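Local coordinates for cytoplasmic protein (Bacillus cereus, PDB 2O3L) that is of unknown function but belongs to the DUF1048 family and folds into a small all-helical, left-handed superhelix, at residues M7-A12 / L49-A54. Numbering follows the deposited sequence.
Sequences MARVAA and LFEAGA
Arg9, on helix 2-11, and Glu51, in the last third of helix 36-56, stand where the two backbones come nearest, with 8.0 Å between the CA of Arg9 and the CA of Glu51. Both side chains leave their helices toward the facing segment, and a two-pronged salt bridge spans the gap. One prong joins Arg9 NH2 to Glu51 OE1 at 3.0 Å; the other, from Arg9 NE to Glu51 OE2 at 3.1 Å, is a weak hydrogen bond, bent to 134° at the hydrogen. The same NH2 also makes a salt bridge with Asp48 OD1, its stronger partner, so that carboxylates one turn apart on helix 36-56 hold it between them and probably restrict how the guanidinium swings. Guanidinium and carboxylate are tilted 26° apart, so the pairing falls short of a flat, coplanar fork. The Arg9 and Glu51 side chains cross at about a right angle, and a bend at chi3 (44°) brings NE and NH2 to face the carboxylate; Glu51 OE2 also lies 3.4 Å from Arg9 CB. In this left-handed superhelix of helices, the bridge ties the N-terminal helix to the third one at the surface. In the buried layer of the same helices, Val10, its CB directed away from segment 49-54, touches Ile47 and Phe21, and Phe50 packs edge-to-face with Tyr17.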
HETATM    1  N   MSE A   7       7.756  -1.918   7.375  1.00 39.05           N
HETATM    2  CA  MSE A   7       7.559  -3.323   6.990  1.00 40.02           C
HETATM    3  C   MSE A   7       7.132  -4.176   8.213  1.00 41.29           C
HETATM    4  O   MSE A   7       6.336  -5.093   8.086  1.00 39.89           O
HETATM    5  CB  MSE A   7       8.803  -3.891   6.325  1.00 41.28           C
HETATM    6  CG  MSE A   7       9.173  -3.201   5.026  1.00 37.39           C
HETATM    7 SE   MSE A   7       7.724  -3.117   3.731  0.70 41.34          SE
HETATM    8  CE  MSE A   7       7.188  -1.133   4.078  1.00 45.99           C
ATOM      9  N   ALA A   8       7.604  -3.819   9.403  1.00 40.09           N
ATOM     10  CA  ALA A   8       7.174  -4.502  10.623  1.00 39.55           C
ATOM     11  C   ALA A   8       5.673  -4.300  10.889  1.00 40.91           C
ATOM     12  O   ALA A   8       4.965  -5.227  11.304  1.00 39.98           O
ATOM     13  CB  ALA A   8       7.981  -4.013  11.791  1.00 41.57           C
ATOM     14  N   ARG A   9       5.187  -3.089  10.640  1.00 39.30           N
ATOM     15  CA  ARG A   9       3.789  -2.819  10.740  1.00 38.92           C
ATOM     16  C   ARG A   9       2.963  -3.635   9.760  1.00 40.11           C
ATOM     17  O   ARG A   9       1.843  -4.063  10.087  1.00 38.89           O
ATOM     18  CB  ARG A   9       3.545  -1.334  10.570  1.00 39.68           C
ATOM     19  CG  ARG A   9       4.131  -0.580  11.770  1.00 44.76           C
ATOM     20  CD  ARG A   9       4.151   0.924  11.619  1.00 44.38           C
ATOM     21  NE  ARG A   9       2.896   1.394  11.066  1.00 49.77           N
ATOM     22  CZ  ARG A   9       2.576   2.666  10.921  1.00 51.60           C
ATOM     23  NH1 ARG A   9       3.410   3.626  11.324  1.00 61.75           N
ATOM     24  NH2 ARG A   9       1.391   2.965  10.404  1.00 47.60           N
ATOM     25  N   VAL A  10       3.499  -3.864   8.561  1.00 36.90           N
ATOM     26  CA  VAL A  10       2.808  -4.694   7.570  1.00 40.73           C
ATOM     27  C   VAL A  10       2.730  -6.130   8.078  1.00 39.02           C
ATOM     28  O   VAL A  10       1.699  -6.761   8.000  1.00 40.46           O
ATOM     29  CB  VAL A  10       3.494  -4.654   6.179  1.00 41.99           C
ATOM     30  CG1 VAL A  10       2.892  -5.660   5.233  1.00 43.09           C
ATOM     31  CG2 VAL A  10       3.325  -3.255   5.564  1.00 47.50           C
ATOM     32  N   ALA A  11       3.813  -6.597   8.656  1.00 40.62           N
ATOM     33  CA  ALA A  11       3.892  -7.948   9.173  1.00 40.07           C
ATOM     34  C   ALA A  11       2.954  -8.166  10.336  1.00 40.43           C
ATOM     35  O   ALA A  11       2.691  -9.307  10.680  1.00 39.87           O
ATOM     36  CB  ALA A  11       5.303  -8.257   9.570  1.00 41.04           C
ATOM     37  N   ALA A  12       2.438  -7.090  10.930  1.00 38.49           N
ATOM     38  CA  ALA A  12       1.562  -7.233  12.088  1.00 39.43           C
ATOM     39  C   ALA A  12       0.122  -7.290  11.604  1.00 39.11           C
ATOM     40  O   ALA A  12      -0.752  -7.615  12.341  1.00 38.83           O
ATOM     41  CB  ALA A  12       1.736  -6.075  13.061  1.00 39.36           C
ATOM     42  N   LEU A  49      -3.512   3.485   6.181  1.00 39.87           N
ATOM     43  CA  LEU A  49      -4.898   3.186   5.782  1.00 40.38           C
ATOM     44  C   LEU A  49      -5.241   1.704   6.077  1.00 38.64           C
ATOM     45  O   LEU A  49      -6.287   1.411   6.603  1.00 39.72           O
ATOM     46  CB  LEU A  49      -5.083   3.476   4.309  1.00 38.39           C
ATOM     47  CG  LEU A  49      -6.480   3.308   3.697  1.00 46.10           C
ATOM     48  CD1 LEU A  49      -7.342   4.448   4.065  1.00 41.87           C
ATOM     49  CD2 LEU A  49      -6.403   3.189   2.177  1.00 44.18           C
ATOM     50  N   PHE A  50      -4.348   0.799   5.720  1.00 38.70           N
ATOM     51  CA  PHE A  50      -4.511  -0.612   5.990  1.00 39.85           C
ATOM     52  C   PHE A  50      -4.535  -0.919   7.492  1.00 41.97           C
ATOM     53  O   PHE A  50      -5.365  -1.726   7.941  1.00 43.09           O
ATOM     54  CB  PHE A  50      -3.402  -1.437   5.316  1.00 40.66           C
ATOM     55  CG  PHE A  50      -3.642  -1.775   3.875  1.00 38.03           C
ATOM     56  CD1 PHE A  50      -4.542  -1.098   3.098  1.00 40.03           C
ATOM     57  CD2 PHE A  50      -2.883  -2.790   3.273  1.00 42.48           C
ATOM     58  CE1 PHE A  50      -4.722  -1.429   1.746  1.00 40.47           C
ATOM     59  CE2 PHE A  50      -3.084  -3.143   1.945  1.00 44.80           C
ATOM     60  CZ  PHE A  50      -3.998  -2.453   1.167  1.00 40.71           C
ATOM     61  N   GLU A  51      -3.686  -0.270   8.287  1.00 40.82           N
ATOM     62  CA  GLU A  51      -3.765  -0.476   9.735  1.00 40.63           C
ATOM     63  C   GLU A  51      -5.075  -0.047  10.314  1.00 41.39           C
ATOM     64  O   GLU A  51      -5.586  -0.699  11.236  1.00 40.47           O
ATOM     65  CB  GLU A  51      -2.703   0.287  10.518  1.00 42.24           C
ATOM     66  CG  GLU A  51      -1.373  -0.363  10.529  1.00 50.98           C
ATOM     67  CD  GLU A  51      -0.414   0.257  11.537  1.00 44.64           C
ATOM     68  OE1 GLU A  51      -0.640   1.397  12.026  1.00 45.46           O
ATOM     69  OE2 GLU A  51       0.570  -0.448  11.846  1.00 43.95           O
ATOM     70  N   ALA A  52      -5.596   1.097   9.860  1.00 39.14           N
ATOM     71  CA  ALA A  52      -6.871   1.567  10.373  1.00 38.25           C
ATOM     72  C   ALA A  52      -7.989   0.605   9.987  1.00 38.14           C
ATOM     73  O   ALA A  52      -8.841   0.230  10.798  1.00 37.42           O
ATOM     74  CB  ALA A  52      -7.182   2.990   9.850  1.00 40.60           C
ATOM     75  N   GLY A  53      -8.029   0.254   8.722  1.00 38.65           N
ATOM     76  CA  GLY A  53      -9.041  -0.662   8.241  1.00 40.84           C
ATOM     77  C   GLY A  53      -9.040  -2.000   8.978  1.00 41.68           C
ATOM     78  O   GLY A  53     -10.106  -2.487   9.351  1.00 37.78           O
ATOM     79  N   ALA A  54      -7.858  -2.581   9.194  1.00 41.63           N
ATOM     80  CA  ALA A  54      -7.763  -3.833   9.966  1.00 41.49           C
ATOM     81  C   ALA A  54      -8.228  -3.591  11.397  1.00 42.48           C
ATOM     82  O   ALA A  54      -8.958  -4.406  11.957  1.00 44.19           O
ATOM     83  CB  ALA A  54      -6.360  -4.379   9.957  1.00 43.65           C
TER